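Local coordinates for FBP protein (Leishmania major, PDB 5OEZ) that probably hydrolyses fructose 1,6-bisphosphate to fructose 6-phosphate and phosphate in gluconeogenesis, as a magnesium-dependent homotetramer that binds AMP at a separate site, at residues V39-K44 / N78-A83; Y84-T89 / I103-G108; R140-T145 / R158-T163. All blocks are in the same frame, centred on the assembly; numbering follows the deposited sequence.

Interaction 1 (V39-K44 / N78-A83); sequences VKVIEK and NIAFKA
Along N78-A83, A80 is the first residue to touch V39-K44: its methyl group CB faces the branch of V41, 4.2 Å from V41 CG1. The two backbones come closest here, with 7.2 Å between the CA atoms of A80 and V41, and the small side chain suits that spot. The helix segments run antiparallel at 162°, their axes 9.4 Å apart. They are neighbours in the helical layer on the large mixed sheet of the FBPase class 1 fold, whose strands 113-121 and 167-173 also receive side chains from this pair. Next comes F81, whose ring end reaches across to V39-K44. Its CE2 sits 3.4 Å from I42 CD1, with CD2 of the ring also near that methyl. I42 puts CG1 on the side of its own backbone N (chi1 -67°) and then extends, which carries CD1 to the ring; the two side chains cross at about a right angle. Farther round, F81 CZ comes within 4.4 Å of V39 CG2, a looser touch, while F117 of strand 113-121 also meets the ring. K82, next in line, forms a salt bridge with E99.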
ATOM      1  N   VAL C  39       4.330 -15.928   1.560  1.00 36.63           N
ATOM      2  CA  VAL C  39       4.878 -14.934   2.480  1.00 40.90           C
ATOM      3  C   VAL C  39       4.108 -13.617   2.387  1.00 40.14           C
ATOM      4  O   VAL C  39       3.817 -13.001   3.414  1.00 40.75           O
ATOM      5  CB  VAL C  39       6.394 -14.755   2.275  1.00 38.37           C
ATOM      6  CG1 VAL C  39       6.943 -13.578   3.069  1.00 40.56           C
ATOM      7  CG2 VAL C  39       7.126 -16.020   2.732  1.00 40.70           C
ATOM      8  N   LYS C  40       3.758 -13.217   1.171  1.00 42.10           N
ATOM      9  CA  LYS C  40       3.034 -11.964   0.970  1.00 42.22           C
ATOM     10  C   LYS C  40       1.618 -12.024   1.503  1.00 43.45           C
ATOM     11  O   LYS C  40       1.113 -11.034   2.034  1.00 48.60           O
ATOM     12  CB  LYS C  40       3.041 -11.575  -0.503  1.00 41.08           C
ATOM     13  CG  LYS C  40       4.424 -11.164  -0.951  1.00 43.54           C
ATOM     14  CD  LYS C  40       4.495 -10.650  -2.369  1.00 47.24           C
ATOM     15  CE  LYS C  40       4.187 -11.724  -3.385  1.00 45.47           C
ATOM     16  NZ  LYS C  40       3.919 -11.050  -4.681  1.00 51.46           N
ATOM     17  N   VAL C  41       0.973 -13.173   1.336  1.00 43.14           N
ATOM     18  CA  VAL C  41      -0.365 -13.380   1.862  1.00 45.95           C
ATOM     19  C   VAL C  41      -0.359 -13.318   3.390  1.00 44.61           C
ATOM     20  O   VAL C  41      -1.234 -12.700   4.000  1.00 47.66           O
ATOM     21  CB  VAL C  41      -0.970 -14.718   1.361  1.00 53.39           C
ATOM     22  CG1 VAL C  41      -2.236 -15.085   2.133  1.00 52.34           C
ATOM     23  CG2 VAL C  41      -1.289 -14.614  -0.123  1.00 49.17           C
ATOM     24  N   ILE C  42       0.637 -13.942   3.999  1.00 43.83           N
ATOM     25  CA  ILE C  42       0.773 -13.920   5.467  1.00 52.46           C
ATOM     26  C   ILE C  42       1.059 -12.509   5.987  1.00 49.32           C
ATOM     27  O   ILE C  42       0.507 -12.097   6.994  1.00 51.83           O
ATOM     28  CB  ILE C  42       1.856 -14.905   5.932  1.00 46.60           C
ATOM     29  CG1 ILE C  42       1.393 -16.334   5.646  1.00 48.93           C
ATOM     30  CG2 ILE C  42       2.161 -14.717   7.411  1.00 53.06           C
ATOM     31  CD1 ILE C  42       2.520 -17.345   5.593  1.00 56.51           C
ATOM     32  N   GLU C  43       1.932 -11.790   5.294  1.00 49.97           N
ATOM     33  CA  GLU C  43       2.220 -10.392   5.616  1.00 53.21           C
ATOM     34  C   GLU C  43       0.951  -9.525   5.608  1.00 59.62           C
ATOM     35  O   GLU C  43       0.761  -8.730   6.525  1.00 47.35           O
ATOM     36  CB  GLU C  43       3.235  -9.821   4.618  1.00 54.76           C
ATOM     37  CG  GLU C  43       4.032  -8.622   5.119  1.00 62.20           C
ATOM     38  CD  GLU C  43       3.296  -7.291   5.060  1.00 97.14           C
ATOM     39  OE1 GLU C  43       2.375  -7.112   4.224  1.00105.96           O
ATOM     40  OE2 GLU C  43       3.676  -6.400   5.852  1.00117.15           O
ATOM     41  N   LYS C  44       0.119  -9.664   4.569  1.00 55.13           N
ATOM     42  CA  LYS C  44      -1.135  -8.909   4.471  1.00 55.99           C
ATOM     43  C   LYS C  44      -1.973  -9.107   5.742  1.00 62.22           C
ATOM     44  O   LYS C  44      -2.434  -8.133   6.365  1.00 63.34           O
ATOM     45  CB  LYS C  44      -1.940  -9.325   3.220  1.00 55.35           C
ATOM     46  CG  LYS C  44      -3.408  -8.882   3.171  1.00 60.92           C
ATOM     47  CD  LYS C  44      -4.343  -9.857   2.438  1.00 61.66           C
ATOM     48  CE  LYS C  44      -4.371  -9.736   0.940  1.00 76.59           C
ATOM     49  NZ  LYS C  44      -5.568  -9.029   0.420  1.00 78.10           N
ATOM     50  N   ASN C  78      -0.904 -21.596   7.574  1.00 56.18           N
ATOM     51  CA  ASN C  78      -0.731 -22.985   7.177  1.00 51.77           C
ATOM     52  C   ASN C  78      -1.449 -23.272   5.866  1.00 51.15           C
ATOM     53  O   ASN C  78      -0.865 -23.836   4.942  1.00 49.91           O
ATOM     54  CB  ASN C  78      -1.239 -23.924   8.267  1.00 54.59           C
ATOM     55  CG  ASN C  78      -0.827 -25.358   8.021  1.00 56.07           C
ATOM     56  OD1 ASN C  78       0.338 -25.642   7.736  1.00 53.72           O
ATOM     57  ND2 ASN C  78      -1.782 -26.266   8.095  1.00 63.11           N
ATOM     58  N   ILE C  79      -2.706 -22.852   5.793  1.00 51.16           N
ATOM     59  CA  ILE C  79      -3.534 -22.979   4.592  1.00 52.10           C
ATOM     60  C   ILE C  79      -2.862 -22.381   3.341  1.00 53.69           C
ATOM     61  O   ILE C  79      -2.899 -22.981   2.259  1.00 57.67           O
ATOM     62  CB  ILE C  79      -4.910 -22.303   4.808  1.00 61.30           C
ATOM     63  CG1 ILE C  79      -5.763 -23.152   5.755  1.00 62.28           C
ATOM     64  CG2 ILE C  79      -5.670 -22.110   3.484  1.00 66.09           C
ATOM     65  CD1 ILE C  79      -6.987 -22.447   6.304  1.00 70.43           C
ATOM     66  N   ALA C  80      -2.267 -21.200   3.507  1.00 50.80           N
ATOM     67  CA  ALA C  80      -1.618 -20.479   2.417  1.00 49.28           C
ATOM     68  C   ALA C  80      -0.423 -21.235   1.876  1.00 50.54           C
ATOM     69  O   ALA C  80      -0.364 -21.546   0.682  1.00 61.19           O
ATOM     70  CB  ALA C  80      -1.187 -19.102   2.886  1.00 47.81           C
ATOM     71  N   PHE C  81       0.513 -21.563   2.758  1.00 53.16           N
ATOM     72  CA  PHE C  81       1.684 -22.354   2.356  1.00 49.41           C
ATOM     73  C   PHE C  81       1.304 -23.636   1.622  1.00 50.88           C
ATOM     74  O   PHE C  81       1.881 -23.936   0.584  1.00 51.72           O
ATOM     75  CB  PHE C  81       2.579 -22.686   3.539  1.00 46.35           C
ATOM     76  CG  PHE C  81       3.717 -21.724   3.730  1.00 43.98           C
ATOM     77  CD1 PHE C  81       4.843 -21.815   2.942  1.00 40.74           C
ATOM     78  CD2 PHE C  81       3.670 -20.751   4.725  1.00 46.05           C
ATOM     79  CE1 PHE C  81       5.903 -20.936   3.115  1.00 44.77           C
ATOM     80  CE2 PHE C  81       4.725 -19.875   4.915  1.00 44.12           C
ATOM     81  CZ  PHE C  81       5.847 -19.966   4.107  1.00 44.95           C
ATOM     82  N   LYS C  82       0.332 -24.367   2.143  1.00 53.01           N
ATOM     83  CA  LYS C  82      -0.060 -25.639   1.534  1.00 58.13           C
ATOM     84  C   LYS C  82      -0.695 -25.463   0.180  1.00 56.86           C
ATOM     85  O   LYS C  82      -0.411 -26.232  -0.737  1.00 57.14           O
ATOM     86  CB  LYS C  82      -1.014 -26.431   2.436  1.00 58.53           C
ATOM     87  CG  LYS C  82      -0.373 -26.920   3.713  1.00 61.02           C
ATOM     88  CD  LYS C  82      -1.243 -27.889   4.517  1.00 64.34           C
ATOM     89  CE  LYS C  82      -2.730 -27.588   4.542  1.00 73.43           C
ATOM     90  NZ  LYS C  82      -3.364 -28.513   5.521  1.00 79.64           N
ATOM     91  N   ALA C  83      -1.567 -24.465   0.056  1.00 55.83           N
ATOM     92  CA  ALA C  83      -2.307 -24.260  -1.186  1.00 51.62           C
ATOM     93  C   ALA C  83      -1.377 -23.879  -2.330  1.00 53.36           C
ATOM     94  O   ALA C  83      -1.438 -24.464  -3.419  1.00 58.36           O
ATOM     95  CB  ALA C  83      -3.373 -23.203  -1.002  1.00 52.34           C
TER

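Interaction 2 (Y84-T89 / I103-G108); sequences YLLSST and IIAESG
L86 meets I103 and A105 where the last turns of helix 72-87 cover strand 103-104, an outermost strand within this chain of the eight-stranded mixed sheet in the FBPase N-terminal domain. The firm part is small and wholly apolar. One branch of L86, CD2, does the touching: it lies 4.1 Å from A105 CB and also comes close to CA of that residue. The same methyl approaches I103 CG2 at 4.4 Å, a more marginal touch. With CG opposite the carbonyl carbon (chi1 -69°), the isobutyl group of L86 is directed at the strand. V91 and L94 of strand 91-96 pack on L86 too. Separately, I103 and A105 hydrogen-bond through their backbones to L94 and C92, which joins this segment to strand 91-96. Away from L86 the contact thins quickly. Beyond A105 the chain runs through exposed E106 into a short 3-10 turn, also exposed, and I104 points its side chain away from the helix. At the other end, T89 is the first residue to abandon helical backbone angles, with phi positive. Just before it, L85 O receives both S88 N and S88 OG; the hydroxyl bond is 2.6 Å long, with a C=O...OG angle of 141° and OG tilted 17° from the carbonyl plane of L85.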
ATOM      1  N   TYR C  84      -0.488 -22.932  -2.069  1.00 46.86           N
ATOM      2  CA  TYR C  84       0.424 -22.469  -3.088  1.00 44.88           C
ATOM      3  C   TYR C  84       1.523 -23.485  -3.409  1.00 46.64           C
ATOM      4  O   TYR C  84       1.885 -23.637  -4.574  1.00 55.67           O
ATOM      5  CB  TYR C  84       0.989 -21.077  -2.720  1.00 46.17           C
ATOM      6  CG  TYR C  84      -0.095 -20.000  -2.701  1.00 48.50           C
ATOM      7  CD1 TYR C  84      -0.820 -19.702  -3.852  1.00 49.57           C
ATOM      8  CD2 TYR C  84      -0.412 -19.299  -1.532  1.00 49.52           C
ATOM      9  CE1 TYR C  84      -1.827 -18.747  -3.834  1.00 53.33           C
ATOM     10  CE2 TYR C  84      -1.414 -18.338  -1.510  1.00 48.62           C
ATOM     11  CZ  TYR C  84      -2.110 -18.061  -2.666  1.00 52.05           C
ATOM     12  OH  TYR C  84      -3.105 -17.123  -2.664  1.00 58.70           O
ATOM     13  N   LEU C  85       2.045 -24.189  -2.403  1.00 52.68           N
ATOM     14  CA  LEU C  85       3.096 -25.196  -2.642  1.00 48.91           C
ATOM     15  C   LEU C  85       2.566 -26.393  -3.414  1.00 51.47           C
ATOM     16  O   LEU C  85       3.211 -26.841  -4.351  1.00 52.29           O
ATOM     17  CB  LEU C  85       3.756 -25.662  -1.344  1.00 53.23           C
ATOM     18  CG  LEU C  85       4.678 -24.661  -0.647  1.00 51.94           C
ATOM     19  CD1 LEU C  85       4.986 -25.115   0.768  1.00 60.35           C
ATOM     20  CD2 LEU C  85       5.965 -24.464  -1.428  1.00 54.04           C
ATOM     21  N   LEU C  86       1.397 -26.896  -3.042  1.00 54.08           N
ATOM     22  CA  LEU C  86       0.808 -28.040  -3.745  1.00 58.95           C
ATOM     23  C   LEU C  86       0.463 -27.724  -5.203  1.00 64.38           C
ATOM     24  O   LEU C  86       0.611 -28.585  -6.060  1.00 71.16           O
ATOM     25  CB  LEU C  86      -0.414 -28.587  -2.993  1.00 61.49           C
ATOM     26  CG  LEU C  86      -0.108 -29.288  -1.653  1.00 72.98           C
ATOM     27  CD1 LEU C  86      -1.399 -29.595  -0.891  1.00 74.42           C
ATOM     28  CD2 LEU C  86       0.715 -30.562  -1.839  1.00 69.44           C
ATOM     29  N   SER C  87       0.034 -26.493  -5.483  1.00 61.92           N
ATOM     30  CA  SER C  87      -0.295 -26.092  -6.852  1.00 59.62           C
ATOM     31  C   SER C  87       0.925 -25.692  -7.675  1.00 54.25           C
ATOM     32  O   SER C  87       0.797 -25.459  -8.868  1.00 58.44           O
ATOM     33  CB  SER C  87      -1.349 -24.964  -6.862  1.00 60.39           C
ATOM     34  OG  SER C  87      -0.789 -23.702  -6.499  1.00 64.87           O
ATOM     35  N   SER C  88       2.100 -25.584  -7.062  1.00 51.04           N
ATOM     36  CA  SER C  88       3.305 -25.199  -7.801  1.00 51.37           C
ATOM     37  C   SER C  88       3.765 -26.218  -8.859  1.00 55.42           C
ATOM     38  O   SER C  88       4.486 -25.834  -9.784  1.00 51.51           O
ATOM     39  CB  SER C  88       4.467 -24.914  -6.833  1.00 51.43           C
ATOM     40  OG  SER C  88       4.937 -26.090  -6.174  1.00 60.46           O
ATOM     41  N   THR C  89       3.373 -27.490  -8.693  1.00 48.27           N
ATOM     42  CA  THR C  89       3.902 -28.651  -9.421  1.00 50.19           C
ATOM     43  C   THR C  89       5.334 -29.046  -9.032  1.00 50.02           C
ATOM     44  O   THR C  89       5.905 -29.956  -9.629  1.00 60.06           O
ATOM     45  CB  THR C  89       3.838 -28.513 -10.972  1.00 57.79           C
ATOM     46  OG1 THR C  89       4.881 -27.638 -11.435  1.00 55.85           O
ATOM     47  CG2 THR C  89       2.461 -28.027 -11.437  1.00 57.27           C
ATOM     48  N   ILE C 103       2.002 -34.673   3.863  1.00 55.99           N
ATOM     49  CA  ILE C 103       1.027 -34.692   2.765  1.00 58.06           C
ATOM     50  C   ILE C 103       1.758 -35.020   1.478  1.00 53.88           C
ATOM     51  O   ILE C 103       2.790 -34.437   1.195  1.00 62.52           O
ATOM     52  CB  ILE C 103       0.325 -33.332   2.629  1.00 60.32           C
ATOM     53  CG1 ILE C 103      -0.565 -33.080   3.852  1.00 65.49           C
ATOM     54  CG2 ILE C 103      -0.523 -33.269   1.363  1.00 63.48           C
ATOM     55  CD1 ILE C 103      -0.857 -31.618   4.078  1.00 66.06           C
ATOM     56  N   ILE C 104       1.217 -35.955   0.713  1.00 56.94           N
ATOM     57  CA  ILE C 104       1.781 -36.360  -0.567  1.00 60.70           C
ATOM     58  C   ILE C 104       0.989 -35.613  -1.635  1.00 62.37           C
ATOM     59  O   ILE C 104      -0.245 -35.635  -1.621  1.00 63.85           O
ATOM     60  CB  ILE C 104       1.688 -37.894  -0.773  1.00 64.88           C
ATOM     61  CG1 ILE C 104       2.728 -38.637   0.088  1.00 72.69           C
ATOM     62  CG2 ILE C 104       1.993 -38.275  -2.212  1.00 67.63           C
ATOM     63  CD1 ILE C 104       2.710 -38.359   1.572  1.00 70.74           C
ATOM     64  N   ALA C 105       1.692 -34.940  -2.540  1.00 61.72           N
ATOM     65  CA  ALA C 105       1.043 -34.288  -3.676  1.00 67.68           C
ATOM     66  C   ALA C 105       0.396 -35.333  -4.575  1.00 72.24           C
ATOM     67  O   ALA C 105       0.897 -36.452  -4.680  1.00 76.91           O
ATOM     68  CB  ALA C 105       2.052 -33.472  -4.462  1.00 68.62           C
ATOM     69  N   GLU C 106      -0.710 -34.970  -5.224  1.00 85.45           N
ATOM     70  CA  GLU C 106      -1.397 -35.884  -6.170  1.00 95.57           C
ATOM     71  C   GLU C 106      -0.571 -36.074  -7.428  1.00 89.60           C
ATOM     72  O   GLU C 106       0.103 -35.136  -7.871  1.00 91.71           O
ATOM     73  CB  GLU C 106      -2.763 -35.339  -6.562  1.00 98.01           C
ATOM     74  CG  GLU C 106      -3.768 -35.394  -5.452  1.00114.22           C
ATOM     75  CD  GLU C 106      -4.768 -34.254  -5.458  1.00119.81           C
ATOM     76  OE1 GLU C 106      -4.795 -33.446  -6.419  1.00134.43           O
ATOM     77  OE2 GLU C 106      -5.540 -34.181  -4.484  1.00111.74           O
ATOM     78  N   SER C 107      -0.632 -37.282  -7.987  1.00 92.73           N
ATOM     79  CA  SER C 107       0.270 -37.707  -9.090  1.00107.12           C
ATOM     80  C   SER C 107       0.403 -36.773 -10.302  1.00 98.25           C
ATOM     81  O   SER C 107       1.517 -36.582 -10.791  1.00 95.72           O
ATOM     82  CB  SER C 107      -0.032 -39.131  -9.541  1.00103.87           C
ATOM     83  OG  SER C 107      -1.353 -39.257 -10.017  1.00125.21           O
ATOM     84  N   GLY C 108      -0.708 -36.185 -10.752  1.00 90.05           N
ATOM     85  CA  GLY C 108      -0.705 -35.246 -11.889  1.00 97.16           C
ATOM     86  C   GLY C 108       0.180 -34.009 -11.754  1.00 97.59           C
ATOM     87  O   GLY C 108       0.704 -33.512 -12.743  1.00 90.02           O
TER

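Interaction 3 (R140-T145 / R158-T163); sequences RLPKDT and RMLKGT
The pyrrolidine ring of P142 has L160 off one face, toward the CG end, and M159 beside its edge at CG, close to the ring plane. On the face side it is the isobutyl end of L160 that arrives, with CD2 4.0 Å from P142 CG. The ring is puckered C-gamma exo, and CG leans toward that side. M159 CE reaches the same carbon from the edge, 4.4 Å away, a slighter contact on the solvent side. The first torsion of L160 (chi1 -62°) swings its branches over to the proline, and the two side chains cross obliquely. V156 of helix 150-158 also packs on P142, so the ring touches both the helix and the chain leaving it. P142 opens a type II turn ending at T145, whose closing bond, T145 N to P142 O, is weak at 3.5 Å. This turn is largely solvent-facing, whereas L160 is buried. The arrangement belongs to a helical connection between neighbouring antiparallel strands of the large sheet: strand 132-140 gives way to helix 150-158, strand 167-173 follows, and the contact brings the two ends of that excursion together, in the neighbourhood of the AMP-binding residue Y113.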
ATOM      1  N   ARG C 140      15.740 -33.018  -1.738  1.00 51.70           N
ATOM      2  CA  ARG C 140      15.399 -33.615  -3.028  1.00 68.95           C
ATOM      3  C   ARG C 140      15.187 -35.132  -2.881  1.00 60.45           C
ATOM      4  O   ARG C 140      15.785 -35.768  -2.017  1.00 63.09           O
ATOM      5  CB  ARG C 140      16.494 -33.279  -4.045  1.00 72.52           C
ATOM      6  CG  ARG C 140      16.197 -33.762  -5.445  1.00 91.24           C
ATOM      7  CD  ARG C 140      17.333 -33.427  -6.384  1.00103.36           C
ATOM      8  NE  ARG C 140      17.252 -32.016  -6.725  1.00 98.33           N
ATOM      9  CZ  ARG C 140      16.557 -31.506  -7.740  1.00104.95           C
ATOM     10  NH1 ARG C 140      15.865 -32.282  -8.575  1.00117.15           N
ATOM     11  NH2 ARG C 140      16.562 -30.191  -7.933  1.00117.96           N
ATOM     12  N   LEU C 141      14.301 -35.710  -3.690  1.00 65.65           N
ATOM     13  CA  LEU C 141      14.183 -37.169  -3.746  1.00 75.38           C
ATOM     14  C   LEU C 141      15.561 -37.749  -4.016  1.00 73.82           C
ATOM     15  O   LEU C 141      16.200 -37.340  -4.991  1.00 67.16           O
ATOM     16  CB  LEU C 141      13.273 -37.626  -4.889  1.00 82.63           C
ATOM     17  CG  LEU C 141      11.770 -37.731  -4.708  1.00 88.91           C
ATOM     18  CD1 LEU C 141      11.146 -38.233  -6.009  1.00 92.07           C
ATOM     19  CD2 LEU C 141      11.446 -38.659  -3.560  1.00 90.16           C
ATOM     20  N   PRO C 142      16.029 -38.687  -3.165  1.00 74.56           N
ATOM     21  CA  PRO C 142      17.201 -39.463  -3.587  1.00 88.05           C
ATOM     22  C   PRO C 142      16.980 -40.141  -4.943  1.00 89.47           C
ATOM     23  O   PRO C 142      15.835 -40.349  -5.355  1.00 80.57           O
ATOM     24  CB  PRO C 142      17.356 -40.500  -2.472  1.00 88.82           C
ATOM     25  CG  PRO C 142      16.802 -39.811  -1.271  1.00 83.65           C
ATOM     26  CD  PRO C 142      15.631 -39.016  -1.785  1.00 77.45           C
ATOM     27  N   LYS C 143      18.073 -40.434  -5.643  1.00115.70           N
ATOM     28  CA  LYS C 143      18.005 -41.065  -6.975  1.00131.41           C
ATOM     29  C   LYS C 143      17.430 -42.482  -6.857  1.00128.25           C
ATOM     30  O   LYS C 143      17.605 -43.130  -5.817  1.00104.41           O
ATOM     31  CB  LYS C 143      19.387 -41.061  -7.671  1.00135.92           C
ATOM     32  CG  LYS C 143      19.390 -40.651  -9.137  1.00141.47           C
ATOM     33  CD  LYS C 143      19.063 -39.169  -9.321  1.00135.76           C
ATOM     34  CE  LYS C 143      20.318 -38.293  -9.109  1.00126.65           C
ATOM     35  NZ  LYS C 143      20.321 -37.449  -7.882  1.00114.18           N
ATOM     36  N   ASP C 144      16.707 -42.903  -7.904  1.00137.45           N
ATOM     37  CA  ASP C 144      15.937 -44.172  -7.985  1.00154.49           C
ATOM     38  C   ASP C 144      14.921 -44.399  -6.827  1.00156.07           C
ATOM     39  O   ASP C 144      14.687 -45.526  -6.404  1.00168.93           O
ATOM     40  CB  ASP C 144      16.758 -45.408  -8.445  1.00152.26           C
ATOM     41  CG  ASP C 144      17.516 -46.111  -7.339  1.00151.26           C
ATOM     42  OD1 ASP C 144      17.814 -45.532  -6.285  1.00140.21           O
ATOM     43  OD2 ASP C 144      17.821 -47.298  -7.551  1.00144.25           O
ATOM     44  N   THR C 145      14.278 -43.311  -6.380  1.00150.26           N
ATOM     45  CA  THR C 145      13.285 -43.358  -5.284  1.00119.92           C
ATOM     46  C   THR C 145      11.963 -42.705  -5.715  1.00121.76           C
ATOM     47  O   THR C 145      11.959 -41.690  -6.427  1.00117.65           O
ATOM     48  CB  THR C 145      13.820 -42.657  -4.016  1.00113.05           C
ATOM     49  OG1 THR C 145      15.166 -43.080  -3.764  1.00102.85           O
ATOM     50  CG2 THR C 145      12.958 -42.982  -2.799  1.00107.72           C
ATOM     51  N   ARG C 158      13.879 -40.875   6.987  1.00 69.58           N
ATOM     52  CA  ARG C 158      14.856 -41.620   7.800  1.00 75.96           C
ATOM     53  C   ARG C 158      16.228 -41.834   7.131  1.00 74.05           C
ATOM     54  O   ARG C 158      17.218 -42.048   7.818  1.00 71.33           O
ATOM     55  CB  ARG C 158      14.289 -42.976   8.242  1.00 79.61           C
ATOM     56  CG  ARG C 158      13.345 -42.869   9.459  1.00 81.26           C
ATOM     57  CD  ARG C 158      12.273 -43.956   9.324  1.00 83.74           C
ATOM     58  NE  ARG C 158      11.135 -43.978  10.252  1.00 81.61           N
ATOM     59  CZ  ARG C 158      10.001 -44.664  10.052  1.00 87.27           C
ATOM     60  NH1 ARG C 158       9.804 -45.429   8.975  1.00 83.76           N
ATOM     61  NH2 ARG C 158       9.028 -44.585  10.961  1.00100.85           N
ATOM     62  N   MET C 159      16.279 -41.807   5.801  1.00 80.13           N
ATOM     63  CA  MET C 159      17.545 -41.903   5.061  1.00 89.13           C
ATOM     64  C   MET C 159      18.292 -40.564   4.904  1.00 80.99           C
ATOM     65  O   MET C 159      19.452 -40.569   4.500  1.00 97.07           O
ATOM     66  CB  MET C 159      17.297 -42.508   3.672  1.00101.42           C
ATOM     67  CG  MET C 159      16.743 -43.928   3.691  1.00120.26           C
ATOM     68  SD  MET C 159      16.872 -44.761   2.086  1.00126.81           S
ATOM     69  CE  MET C 159      16.198 -43.514   0.999  1.00 98.58           C
ATOM     70  N   LEU C 160      17.651 -39.440   5.229  1.00 73.32           N
ATOM     71  CA  LEU C 160      18.224 -38.109   4.973  1.00 77.58           C
ATOM     72  C   LEU C 160      18.892 -37.474   6.187  1.00 69.37           C
ATOM     73  O   LEU C 160      18.643 -37.874   7.329  1.00 83.90           O
ATOM     74  CB  LEU C 160      17.135 -37.173   4.439  1.00 84.49           C
ATOM     75  CG  LEU C 160      16.509 -37.603   3.103  1.00 94.64           C
ATOM     76  CD1 LEU C 160      15.321 -36.717   2.775  1.00 87.02           C
ATOM     77  CD2 LEU C 160      17.526 -37.589   1.965  1.00 93.32           C
ATOM     78  N   LYS C 161      19.762 -36.504   5.921  1.00 62.84           N
ATOM     79  CA  LYS C 161      20.352 -35.645   6.959  1.00 72.99           C
ATOM     80  C   LYS C 161      20.294 -34.196   6.503  1.00 67.28           C
ATOM     81  O   LYS C 161      20.074 -33.915   5.321  1.00 56.78           O
ATOM     82  CB  LYS C 161      21.814 -36.010   7.232  1.00 86.30           C
ATOM     83  CG  LYS C 161      22.041 -37.342   7.934  1.00 93.30           C
ATOM     84  CD  LYS C 161      23.495 -37.454   8.401  1.00 93.36           C
ATOM     85  CE  LYS C 161      23.766 -38.675   9.315  1.00107.94           C
ATOM     86  NZ  LYS C 161      25.030 -39.443   9.113  1.00121.60           N
ATOM     87  N   GLY C 162      20.520 -33.280   7.440  1.00 52.40           N
ATOM     88  CA  GLY C 162      20.625 -31.863   7.127  1.00 54.03           C
ATOM     89  C   GLY C 162      21.678 -31.531   6.077  1.00 55.03           C
ATOM     90  O   GLY C 162      21.516 -30.576   5.325  1.00 48.91           O
ATOM     91  N   THR C 163      22.740 -32.335   6.012  1.00 52.29           N
ATOM     92  CA  THR C 163      23.815 -32.148   5.038  1.00 49.54           C
ATOM     93  C   THR C 163      23.384 -32.412   3.589  1.00 52.91           C
ATOM     94  O   THR C 163      24.080 -31.984   2.677  1.00 56.43           O
ATOM     95  CB  THR C 163      25.056 -33.023   5.377  1.00 50.60           C
ATOM     96  OG1 THR C 163      24.642 -34.372   5.605  1.00 57.73           O
ATOM     97  CG2 THR C 163      25.757 -32.504   6.630  1.00 47.92           C
TER

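In the fold
Interactions 1 and 2 use successive parts of helix 72-87, and their centres lie 16 Å apart. They touch directly: K82 CD packs 3.8 Å from I103 CD1, and V41 CG2 lies 4.0 Å from Y84 CE2. Both also reach the second subunit. Interaction 1 is nearer the manganese site, empty in this chain: the side chain of I42 is about 4 Å from that of L120 and that of F81 about 8 Å from that of D118, both residues that bind manganese in other structures of this protein. The side chains of A105 in interaction 2 and P142 in interaction 3 are each about 10 Å from that of Y113. The centres of interactions 2 and 3 are 19 Å apart without contact; those of interactions 1 and 3, 27 Å.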